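Local coordinates for protein probable zinc protease PqqL (Escherichia coli, PDB 6OFT) that probably acts as a zinc-dependent periplasmic endopeptidase of the M16 (insulinase-like) family, the chain here being its first half, at residues 282-287 against 318-323; 246-251 against 440-445; 137-142 against 176-181; 112-117 against 218-223. One frame throughout, in Å; residues are numbered along the deposited sequence.

Interaction 1 of 4, residues 282-287 against 318-323; sequences MLVQLF and QSLFFR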
# COMPACT_ATOMS: atom_id res chain seq x y z
N MET A 282 10.72 -3.80 13.81
CA MET A 282 12.03 -3.77 14.44
C MET A 282 12.93 -4.88 13.97
O MET A 282 14.10 -4.62 13.74
CB MET A 282 11.93 -3.72 15.96
CG MET A 282 11.71 -2.31 16.43
SD MET A 282 11.59 -2.20 18.19
CE MET A 282 10.96 -0.58 18.33
N LEU A 283 12.37 -6.10 13.73
CA LEU A 283 13.14 -7.23 13.20
C LEU A 283 13.69 -6.88 11.82
O LEU A 283 14.86 -7.15 11.55
CB LEU A 283 12.29 -8.51 13.12
CG LEU A 283 12.13 -9.33 14.40
CD1 LEU A 283 11.22 -10.50 14.18
CD2 LEU A 283 13.48 -9.84 14.94
N VAL A 284 12.86 -6.21 10.99
CA VAL A 284 13.17 -5.73 9.64
C VAL A 284 14.28 -4.67 9.74
O VAL A 284 15.32 -4.82 9.08
CB VAL A 284 11.87 -5.21 8.93
CG1 VAL A 284 12.16 -4.20 7.83
CG2 VAL A 284 11.03 -6.37 8.39
N GLN A 285 14.10 -3.66 10.62
CA GLN A 285 15.10 -2.61 10.80
C GLN A 285 16.44 -3.14 11.32
O GLN A 285 17.49 -2.71 10.83
CB GLN A 285 14.59 -1.48 11.71
CG GLN A 285 15.60 -0.32 11.80
CD GLN A 285 15.06 0.94 12.43
OE1 GLN A 285 13.86 1.09 12.65
NE2 GLN A 285 15.96 1.88 12.72
N LEU A 286 16.42 -4.07 12.29
CA LEU A 286 17.64 -4.64 12.87
C LEU A 286 18.46 -5.38 11.81
O LEU A 286 19.68 -5.22 11.77
CB LEU A 286 17.31 -5.52 14.07
CG LEU A 286 16.95 -4.80 15.38
CD1 LEU A 286 16.15 -5.70 16.28
CD2 LEU A 286 18.19 -4.31 16.12
N PHE A 287 17.77 -6.13 10.92
CA PHE A 287 18.41 -6.84 9.80
C PHE A 287 19.13 -5.81 8.91
O PHE A 287 20.30 -5.98 8.61
CB PHE A 287 17.36 -7.61 8.98
CG PHE A 287 17.95 -8.39 7.83
CD1 PHE A 287 18.18 -7.78 6.60
CD2 PHE A 287 18.29 -9.73 7.98
CE1 PHE A 287 18.72 -8.50 5.53
CE2 PHE A 287 18.84 -10.45 6.91
CZ PHE A 287 19.05 -9.83 5.70
N GLN A 318 0.46 -10.25 4.78
CA GLN A 318 1.70 -9.59 4.41
C GLN A 318 2.82 -10.56 4.04
O GLN A 318 2.78 -11.76 4.35
CB GLN A 318 2.18 -8.71 5.59
CG GLN A 318 2.66 -9.48 6.82
CD GLN A 318 3.05 -8.56 7.95
OE1 GLN A 318 3.76 -7.58 7.75
NE2 GLN A 318 2.61 -8.86 9.16
N SER A 319 3.86 -10.01 3.43
CA SER A 319 5.08 -10.73 3.17
C SER A 319 6.24 -9.98 3.77
O SER A 319 6.34 -8.75 3.63
CB SER A 319 5.32 -10.96 1.68
OG SER A 319 6.48 -11.78 1.53
N LEU A 320 7.10 -10.71 4.45
CA LEU A 320 8.35 -10.19 4.99
C LEU A 320 9.46 -10.83 4.17
O LEU A 320 9.57 -12.06 4.13
CB LEU A 320 8.49 -10.58 6.47
CG LEU A 320 8.29 -9.49 7.51
CD1 LEU A 320 6.84 -9.12 7.65
CD2 LEU A 320 8.77 -9.97 8.85
N PHE A 321 10.24 -10.01 3.45
CA PHE A 321 11.35 -10.53 2.66
C PHE A 321 12.72 -10.01 3.10
O PHE A 321 12.83 -8.90 3.62
CB PHE A 321 11.15 -10.33 1.16
CG PHE A 321 11.10 -8.92 0.65
CD1 PHE A 321 12.26 -8.28 0.22
CD2 PHE A 321 9.90 -8.23 0.54
CE1 PHE A 321 12.23 -6.97 -0.26
CE2 PHE A 321 9.86 -6.93 0.03
CZ PHE A 321 11.02 -6.32 -0.38
N PHE A 322 13.77 -10.80 2.83
CA PHE A 322 15.16 -10.45 3.15
C PHE A 322 15.94 -10.58 1.85
O PHE A 322 16.04 -11.66 1.29
CB PHE A 322 15.72 -11.36 4.25
CG PHE A 322 14.89 -11.33 5.52
CD1 PHE A 322 13.87 -12.25 5.73
CD2 PHE A 322 15.12 -10.37 6.50
CE1 PHE A 322 13.08 -12.20 6.88
CE2 PHE A 322 14.34 -10.32 7.66
CZ PHE A 322 13.32 -11.23 7.84
N ARG A 323 16.44 -9.45 1.35
CA ARG A 323 17.15 -9.37 0.08
C ARG A 323 18.59 -8.91 0.18
O ARG A 323 18.90 -8.02 0.98
CB ARG A 323 16.35 -8.48 -0.89
CG ARG A 323 16.97 -8.33 -2.29
CD ARG A 323 16.15 -7.41 -3.17
NE ARG A 323 14.81 -7.92 -3.44
CZ ARG A 323 14.53 -8.88 -4.32
NH1 ARG A 323 15.51 -9.44 -5.02
NH2 ARG A 323 13.28 -9.28 -4.50
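Phe322 drives its CD2 edge into one face of the Phe287 ring, CD2 standing 3.5 Å above the plane of that ring and over its centre. The nearest carbon pair is Phe287 CD2 with Phe322 CD2, 3.6 Å apart. With ring centroids separated by 4.9 Å and planes inclined at 56°, the pair is a tilted edge-to-face stack. Phe322 CB completes the footprint from the strand side, lying 3.9 Å from Phe287 CZ. One helical turn earlier, Val284 adds a looser aliphatic touch, its CG2 4.2 Å from Leu320 CG. This is helix-on-sheet packing within the second of the two alpha/beta units of the chain: helix 271-296 lies against strand 317-326 of the five-stranded sheet, and Leu320 and Phe322, alternate residues of the strand, both face it. On the helix, CG of Phe287 lies opposite the backbone N (chi1 -179°), which carries the ring out to the strand. Leu338, Leu342 and Ile345 of helix 331-348 and Ala308 of strand 303-314 also pack on Phe287, while Trp421 meets the Phe322 ring at a steep angle. Replacing Phe287 with an alanine would probably leave the CD2 edge of Phe322 without its aromatic face and open a gap between helix and sheet.

Interaction 2 of 4, residues 246-251 against 440-445; sequences IINDKE and VAAKKA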
# COMPACT_ATOMS: atom_id res chain seq x y z
N ILE A 246 13.33 -17.98 -10.31
CA ILE A 246 14.41 -17.18 -10.90
C ILE A 246 13.72 -16.27 -11.91
O ILE A 246 12.98 -16.76 -12.77
CB ILE A 246 15.60 -17.99 -11.52
CG1 ILE A 246 16.30 -18.90 -10.47
CG2 ILE A 246 16.63 -17.05 -12.20
CD1 ILE A 246 17.19 -20.07 -11.12
N ILE A 247 13.87 -14.95 -11.72
CA ILE A 247 13.28 -13.95 -12.62
C ILE A 247 14.37 -13.50 -13.56
O ILE A 247 15.34 -12.87 -13.14
CB ILE A 247 12.60 -12.76 -11.88
CG1 ILE A 247 11.51 -13.26 -10.90
CG2 ILE A 247 12.01 -11.74 -12.90
CD1 ILE A 247 10.93 -12.25 -10.01
N ASN A 248 14.23 -13.86 -14.84
CA ASN A 248 15.18 -13.49 -15.87
C ASN A 248 14.58 -12.38 -16.74
O ASN A 248 13.62 -12.62 -17.49
CB ASN A 248 15.60 -14.72 -16.70
CG ASN A 248 16.84 -14.54 -17.54
OD1 ASN A 248 17.16 -13.44 -18.04
ND2 ASN A 248 17.58 -15.62 -17.74
N ASP A 249 15.10 -11.15 -16.59
CA ASP A 249 14.65 -9.98 -17.36
C ASP A 249 15.85 -9.09 -17.65
O ASP A 249 16.43 -8.51 -16.72
CB ASP A 249 13.53 -9.21 -16.64
CG ASP A 249 12.69 -8.26 -17.49
OD1 ASP A 249 11.48 -8.14 -17.22
OD2 ASP A 249 13.26 -7.61 -18.41
N LYS A 250 16.21 -8.97 -18.93
CA LYS A 250 17.36 -8.20 -19.41
C LYS A 250 17.26 -6.71 -19.10
O LYS A 250 18.29 -6.04 -18.99
CB LYS A 250 17.62 -8.44 -20.91
CG LYS A 250 17.76 -9.91 -21.28
CD LYS A 250 18.97 -10.19 -22.16
CE LYS A 250 19.01 -11.62 -22.66
NZ LYS A 250 19.21 -12.61 -21.56
N GLU A 251 16.02 -6.20 -18.89
CA GLU A 251 15.71 -4.81 -18.58
C GLU A 251 15.79 -4.46 -17.09
O GLU A 251 15.81 -3.28 -16.75
CB GLU A 251 14.34 -4.40 -19.18
CG GLU A 251 14.36 -4.32 -20.70
CD GLU A 251 13.27 -3.53 -21.38
OE1 GLU A 251 12.30 -3.12 -20.71
OE2 GLU A 251 13.38 -3.34 -22.62
N VAL A 440 25.26 -14.51 -17.99
CA VAL A 440 26.38 -14.82 -17.08
C VAL A 440 25.78 -14.99 -15.66
O VAL A 440 26.04 -16.01 -15.02
CB VAL A 440 27.54 -13.77 -17.11
CG1 VAL A 440 28.70 -14.21 -16.22
CG2 VAL A 440 28.02 -13.49 -18.53
N ALA A 441 24.95 -14.03 -15.20
CA ALA A 441 24.29 -14.12 -13.89
C ALA A 441 23.29 -15.29 -13.87
O ALA A 441 23.16 -15.95 -12.83
CB ALA A 441 23.58 -12.82 -13.54
N ALA A 442 22.62 -15.57 -15.02
CA ALA A 442 21.65 -16.67 -15.18
C ALA A 442 22.31 -18.02 -14.98
O ALA A 442 21.73 -18.90 -14.34
CB ALA A 442 20.98 -16.61 -16.56
N LYS A 443 23.54 -18.18 -15.52
CA LYS A 443 24.37 -19.38 -15.39
C LYS A 443 24.92 -19.46 -13.96
O LYS A 443 25.16 -20.55 -13.46
CB LYS A 443 25.51 -19.33 -16.44
CG LYS A 443 26.44 -20.55 -16.50
CD LYS A 443 25.92 -21.66 -17.42
CE LYS A 443 27.03 -22.53 -17.98
NZ LYS A 443 27.65 -23.41 -16.95
N LYS A 444 25.11 -18.29 -13.31
CA LYS A 444 25.63 -18.20 -11.94
C LYS A 444 24.57 -18.38 -10.85
O LYS A 444 24.92 -18.71 -9.71
CB LYS A 444 26.42 -16.89 -11.74
CG LYS A 444 27.87 -17.05 -12.22
CD LYS A 444 28.66 -15.76 -12.21
CE LYS A 444 30.07 -15.97 -12.69
NZ LYS A 444 30.87 -14.72 -12.58
N ALA A 445 23.27 -18.21 -11.19
CA ALA A 445 22.16 -18.38 -10.24
C ALA A 445 22.16 -19.78 -9.61
O ALA A 445 22.43 -20.77 -10.30
CB ALA A 445 20.83 -18.10 -10.93
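Asn248 reaches across to Ala442 at the margin of the five-stranded sheet of the second alpha/beta unit of this M16 chain, where outermost strand 242-248 runs beside the short helix 439-444. This is a surface contact between an edge strand and a helix that follows strand 430-436, the edge strand's parallel neighbour, in the chain. The CB of Asn248 does not itself aim at the helix; the torsion about CA-CB (chi1 -165°) sets CG nearly opposite the backbone N, and from there the amide extends toward the helix. Of its two terminal atoms it is ND2 that arrives, 3.7 Å from Ala442 CB, an amide nitrogen resting against a methyl. ND2 also makes a hydrogen bond to Glu439 OE2, at the start of the same helix. Lys250 NZ forms a salt bridge with that same carboxylate oxygen, so Glu439 ties two residues of 246-251 to the helix.

Two residues back along the strand, Ile246 makes the apolar part of the contact: its CD1 lies 4.1 Å from CB of Ala445, the first residue to leave the helical conformation. Beyond the strand the chain bends in an Asx turn, while Arg151 pairs with both Asp249 and Glu251. In that turn Glu251 N donates to Asp249 OD2 over 3.1 Å, approaching on the anti side and 25° out of the carboxylate plane.

Interaction 3 of 4, residues 137-142 against 176-181; sequences VITEEW and DTVATV
Apolar contact between Ile138 and Val178 carries this junction: Ile138 CG2 lies 3.8 Å from Val178 CG2, and Val178 CG1 comes within 3.9 Å of Ile138 CB. Both methyls of the valine are used on the isoleucine. A methyl-to-hydroxyl touch follows on the next residue, Thr139 OG1 sitting 3.9 Å from Val178 CG1. With CG1 opposite its backbone N (chi1 167°), Val178 directs that methyl between Ile138 and Thr139. The pairing is helix-to-helix packing in the first, insulinase-type unit, joining helix 128-144, which bears the predicted zinc ligand Glu134, to the end of the short helix 175-180. Ile138 also stands beside the predicted zinc ligands His54 and His58, its side chain about 4 Å from each of theirs, and packs on Phe55, so Ile138 probably belongs to the second shell of the metal site, with Val178 behind it.

Thr139 OG1 is hydrogen-bonded to Arg135 O one turn back in its own helix. The guanidinium of Arg135 spans the two helices, bonding Val178 O through NH1 and Val181 O through NH2. Within 176-181, Thr180 OG1 donates to Asp176 O over 2.8 Å, in the carbonyl plane, at the last turn of the helix.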
# COMPACT_ATOMS: atom_id res chain seq x y z
N VAL A 137 -9.08 3.37 -24.71
CA VAL A 137 -8.25 4.03 -23.69
C VAL A 137 -7.64 3.00 -22.74
O VAL A 137 -6.42 2.96 -22.58
CB VAL A 137 -9.05 5.14 -22.92
CG1 VAL A 137 -8.31 5.63 -21.67
CG2 VAL A 137 -9.38 6.30 -23.84
N ILE A 138 -8.50 2.16 -22.13
CA ILE A 138 -8.11 1.13 -21.18
C ILE A 138 -7.20 0.08 -21.84
O ILE A 138 -6.19 -0.29 -21.24
CB ILE A 138 -9.35 0.54 -20.44
CG1 ILE A 138 -10.05 1.66 -19.62
CG2 ILE A 138 -8.97 -0.66 -19.53
CD1 ILE A 138 -11.51 1.42 -19.28
N THR A 139 -7.52 -0.35 -23.07
CA THR A 139 -6.74 -1.30 -23.87
C THR A 139 -5.31 -0.76 -24.08
O THR A 139 -4.35 -1.51 -23.88
CB THR A 139 -7.47 -1.66 -25.19
OG1 THR A 139 -8.80 -2.11 -24.90
CG2 THR A 139 -6.74 -2.73 -26.01
N GLU A 140 -5.17 0.55 -24.41
CA GLU A 140 -3.88 1.20 -24.62
C GLU A 140 -3.07 1.32 -23.32
O GLU A 140 -1.86 1.06 -23.33
CB GLU A 140 -4.03 2.55 -25.33
CG GLU A 140 -4.20 2.36 -26.83
CD GLU A 140 -4.29 3.64 -27.65
OE1 GLU A 140 -3.31 3.97 -28.36
OE2 GLU A 140 -5.36 4.29 -27.60
N GLU A 141 -3.74 1.68 -22.21
CA GLU A 141 -3.11 1.80 -20.90
C GLU A 141 -2.60 0.45 -20.40
O GLU A 141 -1.51 0.38 -19.83
CB GLU A 141 -4.06 2.44 -19.89
CG GLU A 141 -4.32 3.91 -20.18
CD GLU A 141 -5.40 4.57 -19.34
OE1 GLU A 141 -5.56 5.81 -19.47
OE2 GLU A 141 -6.08 3.86 -18.57
N TRP A 142 -3.36 -0.63 -20.67
CA TRP A 142 -3.00 -2.00 -20.32
C TRP A 142 -1.64 -2.37 -20.94
O TRP A 142 -0.76 -2.85 -20.22
CB TRP A 142 -4.10 -2.97 -20.79
CG TRP A 142 -3.73 -4.42 -20.79
CD1 TRP A 142 -3.64 -5.24 -19.70
CD2 TRP A 142 -3.44 -5.23 -21.93
NE1 TRP A 142 -3.30 -6.51 -20.10
CE2 TRP A 142 -3.18 -6.54 -21.47
CE3 TRP A 142 -3.37 -4.99 -23.32
CZ2 TRP A 142 -2.85 -7.60 -22.33
CZ3 TRP A 142 -3.05 -6.03 -24.18
CH2 TRP A 142 -2.81 -7.32 -23.68
N ASP A 176 -10.87 -8.59 -22.90
CA ASP A 176 -12.07 -9.17 -23.49
C ASP A 176 -13.32 -8.69 -22.74
O ASP A 176 -14.36 -8.51 -23.35
CB ASP A 176 -11.96 -10.70 -23.58
CG ASP A 176 -10.80 -11.15 -24.48
OD1 ASP A 176 -9.67 -11.30 -23.96
OD2 ASP A 176 -11.03 -11.34 -25.69
N THR A 177 -13.19 -8.40 -21.42
CA THR A 177 -14.29 -7.83 -20.64
C THR A 177 -14.42 -6.33 -21.01
O THR A 177 -15.52 -5.85 -21.25
CB THR A 177 -14.08 -8.07 -19.14
OG1 THR A 177 -14.00 -9.47 -18.92
CG2 THR A 177 -15.21 -7.47 -18.29
N VAL A 178 -13.27 -5.63 -21.11
CA VAL A 178 -13.15 -4.21 -21.49
C VAL A 178 -13.82 -3.95 -22.87
O VAL A 178 -14.53 -2.96 -23.04
CB VAL A 178 -11.67 -3.73 -21.39
CG1 VAL A 178 -11.43 -2.38 -22.07
CG2 VAL A 178 -11.21 -3.69 -19.93
N ALA A 179 -13.65 -4.90 -23.82
CA ALA A 179 -14.19 -4.82 -25.17
C ALA A 179 -15.70 -5.09 -25.28
O ALA A 179 -16.35 -4.50 -26.15
CB ALA A 179 -13.44 -5.78 -26.09
N THR A 180 -16.26 -5.98 -24.42
CA THR A 180 -17.66 -6.45 -24.49
C THR A 180 -18.64 -5.95 -23.41
O THR A 180 -19.85 -6.00 -23.65
CB THR A 180 -17.69 -7.98 -24.49
OG1 THR A 180 -17.11 -8.45 -23.28
CG2 THR A 180 -16.98 -8.59 -25.71
N VAL A 181 -18.15 -5.52 -22.24
CA VAL A 181 -19.00 -5.04 -21.13
C VAL A 181 -19.95 -3.93 -21.62
O VAL A 181 -19.53 -2.98 -22.29
CB VAL A 181 -18.18 -4.65 -19.86
CG1 VAL A 181 -17.36 -3.38 -20.05
CG2 VAL A 181 -19.07 -4.57 -18.62

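Interaction 4 of 4, residues 112-117 against 218-223; sequences QVMAIF and DNLSKL
The backbones of Met114 and Asn219 approach to 6.2 Å between CA atoms, where the middle of helix 107-122 passes the end of helix 209-220. Both helices belong to the first alpha/beta unit of the chain, and the turn of 220-223 follows directly, a type I beta turn from Leu220 to Leu223. Met114 makes most of the contact from helix 107-122. Its CB lies against the amide of Asn219, 3.5 Å from ND2 and 3.6 Å from CG, so the root of the methionine, rather than its sulfur, meets the asparagine. Bends at chi2 (-52°) and chi3 (-63°) then fold the chain back on itself and bring CE to Leu220, whose CD1 it meets at 3.9 Å. The methionine thus touches two consecutive residues, crossing each side chain at about a right angle.

The asparagine amide is anchored from outside the contact: OD1 accepts from Gln111 NE2, in the same helix as Met114, while ND2 donates to Leu215 O one turn back in its own helix. An alanine in place of Asn219 would probably leave Gln111 NE2 and Leu215 O without these partners and take away the amide packed against Met114 CB. A further tie runs between the backbone of Asn219, through its O, and Ser118 OG. Deeper in, the ring of Phe117 turns away from 218-223 to meet Phe201 and Trp120 edge-to-face, and its backbone lends the last touch: Phe117 C stands 4.4 Å from Leu220 CD2.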
# COMPACT_ATOMS: atom_id res chain seq x y z
N GLN A 112 -18.19 24.41 -6.71
CA GLN A 112 -18.27 23.79 -8.00
C GLN A 112 -17.66 22.37 -7.95
O GLN A 112 -18.29 21.44 -8.45
CB GLN A 112 -17.58 24.67 -9.06
CG GLN A 112 -17.57 24.07 -10.45
CD GLN A 112 -18.94 23.95 -11.06
OE1 GLN A 112 -19.35 24.80 -11.85
NE2 GLN A 112 -19.66 22.88 -10.73
N VAL A 113 -16.47 22.21 -7.30
CA VAL A 113 -15.80 20.91 -7.16
C VAL A 113 -16.70 19.94 -6.35
O VAL A 113 -16.86 18.78 -6.74
CB VAL A 113 -14.35 21.06 -6.57
CG1 VAL A 113 -13.77 19.72 -6.13
CG2 VAL A 113 -13.41 21.74 -7.56
N MET A 114 -17.32 20.44 -5.28
CA MET A 114 -18.23 19.65 -4.43
C MET A 114 -19.46 19.17 -5.21
O MET A 114 -19.94 18.06 -4.97
CB MET A 114 -18.67 20.48 -3.21
CG MET A 114 -17.59 20.65 -2.15
SD MET A 114 -16.79 19.13 -1.59
CE MET A 114 -18.17 18.26 -0.84
N ALA A 115 -19.96 20.01 -6.14
CA ALA A 115 -21.12 19.70 -6.99
C ALA A 115 -20.78 18.54 -7.94
O ALA A 115 -21.61 17.65 -8.13
CB ALA A 115 -21.55 20.92 -7.76
N ILE A 116 -19.52 18.51 -8.46
CA ILE A 116 -19.00 17.43 -9.30
C ILE A 116 -18.90 16.13 -8.47
O ILE A 116 -19.27 15.08 -8.97
CB ILE A 116 -17.65 17.82 -9.99
CG1 ILE A 116 -17.86 18.94 -11.04
CG2 ILE A 116 -16.98 16.59 -10.63
CD1 ILE A 116 -16.61 19.61 -11.57
N PHE A 117 -18.42 16.22 -7.21
CA PHE A 117 -18.32 15.04 -6.33
C PHE A 117 -19.70 14.44 -6.05
O PHE A 117 -19.84 13.21 -6.04
CB PHE A 117 -17.60 15.36 -5.00
CG PHE A 117 -16.09 15.25 -5.04
CD1 PHE A 117 -15.46 14.02 -5.17
CD2 PHE A 117 -15.29 16.38 -4.87
CE1 PHE A 117 -14.07 13.91 -5.15
CE2 PHE A 117 -13.89 16.27 -4.84
CZ PHE A 117 -13.29 15.04 -4.99
N ASP A 218 -23.75 20.60 2.93
CA ASP A 218 -24.48 21.33 1.89
C ASP A 218 -24.53 20.61 0.55
O ASP A 218 -25.45 20.84 -0.22
CB ASP A 218 -23.88 22.73 1.66
CG ASP A 218 -24.09 23.73 2.78
OD1 ASP A 218 -23.53 24.84 2.69
OD2 ASP A 218 -24.79 23.39 3.76
N ASN A 219 -23.53 19.75 0.27
CA ASN A 219 -23.44 19.12 -1.04
C ASN A 219 -23.63 17.62 -1.08
O ASN A 219 -23.85 17.09 -2.17
CB ASN A 219 -22.10 19.49 -1.66
CG ASN A 219 -22.01 20.97 -1.95
OD1 ASN A 219 -22.67 21.47 -2.85
ND2 ASN A 219 -21.21 21.68 -1.20
N LEU A 220 -23.55 16.92 0.05
CA LEU A 220 -23.62 15.45 0.01
C LEU A 220 -24.72 14.84 0.86
O LEU A 220 -24.93 13.63 0.78
CB LEU A 220 -22.24 14.83 0.38
CG LEU A 220 -21.05 15.20 -0.53
CD1 LEU A 220 -19.72 14.79 0.09
CD2 LEU A 220 -21.20 14.61 -1.94
N SER A 221 -25.42 15.65 1.66
CA SER A 221 -26.49 15.12 2.51
C SER A 221 -27.79 14.81 1.74
O SER A 221 -28.58 13.98 2.21
CB SER A 221 -26.74 16.02 3.72
OG SER A 221 -27.27 17.28 3.35
N LYS A 222 -27.97 15.41 0.55
CA LYS A 222 -29.17 15.16 -0.26
C LYS A 222 -29.10 13.86 -1.09
O LYS A 222 -30.10 13.50 -1.72
CB LYS A 222 -29.53 16.37 -1.15
CG LYS A 222 -30.15 17.52 -0.34
CD LYS A 222 -31.12 18.39 -1.17
CE LYS A 222 -30.47 19.52 -1.94
NZ LYS A 222 -29.94 20.59 -1.05
N LEU A 223 -27.94 13.14 -1.07
CA LEU A 223 -27.81 11.86 -1.78
C LEU A 223 -28.78 10.86 -1.10
O LEU A 223 -28.76 10.77 0.13
CB LEU A 223 -26.38 11.28 -1.71
CG LEU A 223 -25.23 12.06 -2.37
CD1 LEU A 223 -23.89 11.49 -1.93
CD2 LEU A 223 -25.32 12.03 -3.88

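How the interactions relate
The contacts fall into two groups matching the paired alpha/beta units of this half of the protein. Interactions 3 and 4 lie in the first, with centres about 31 Å apart; interaction 3 is nested inside the loop closed by interaction 4, and helices 107-122 and 128-144 are consecutive. Interactions 1 and 2 both reach the five-stranded sheet of the second unit, about 24 Å between centres, with interaction 1 nested inside the loop of interaction 2. Interaction 4 closes before that pair opens, and its centre is about 54 Å from that of interaction 2. The predicted zinc site thus borders a contact of the first unit, interaction 3, whereas interactions 1 and 2 hold helices to the second unit's own sheet, away from the metal.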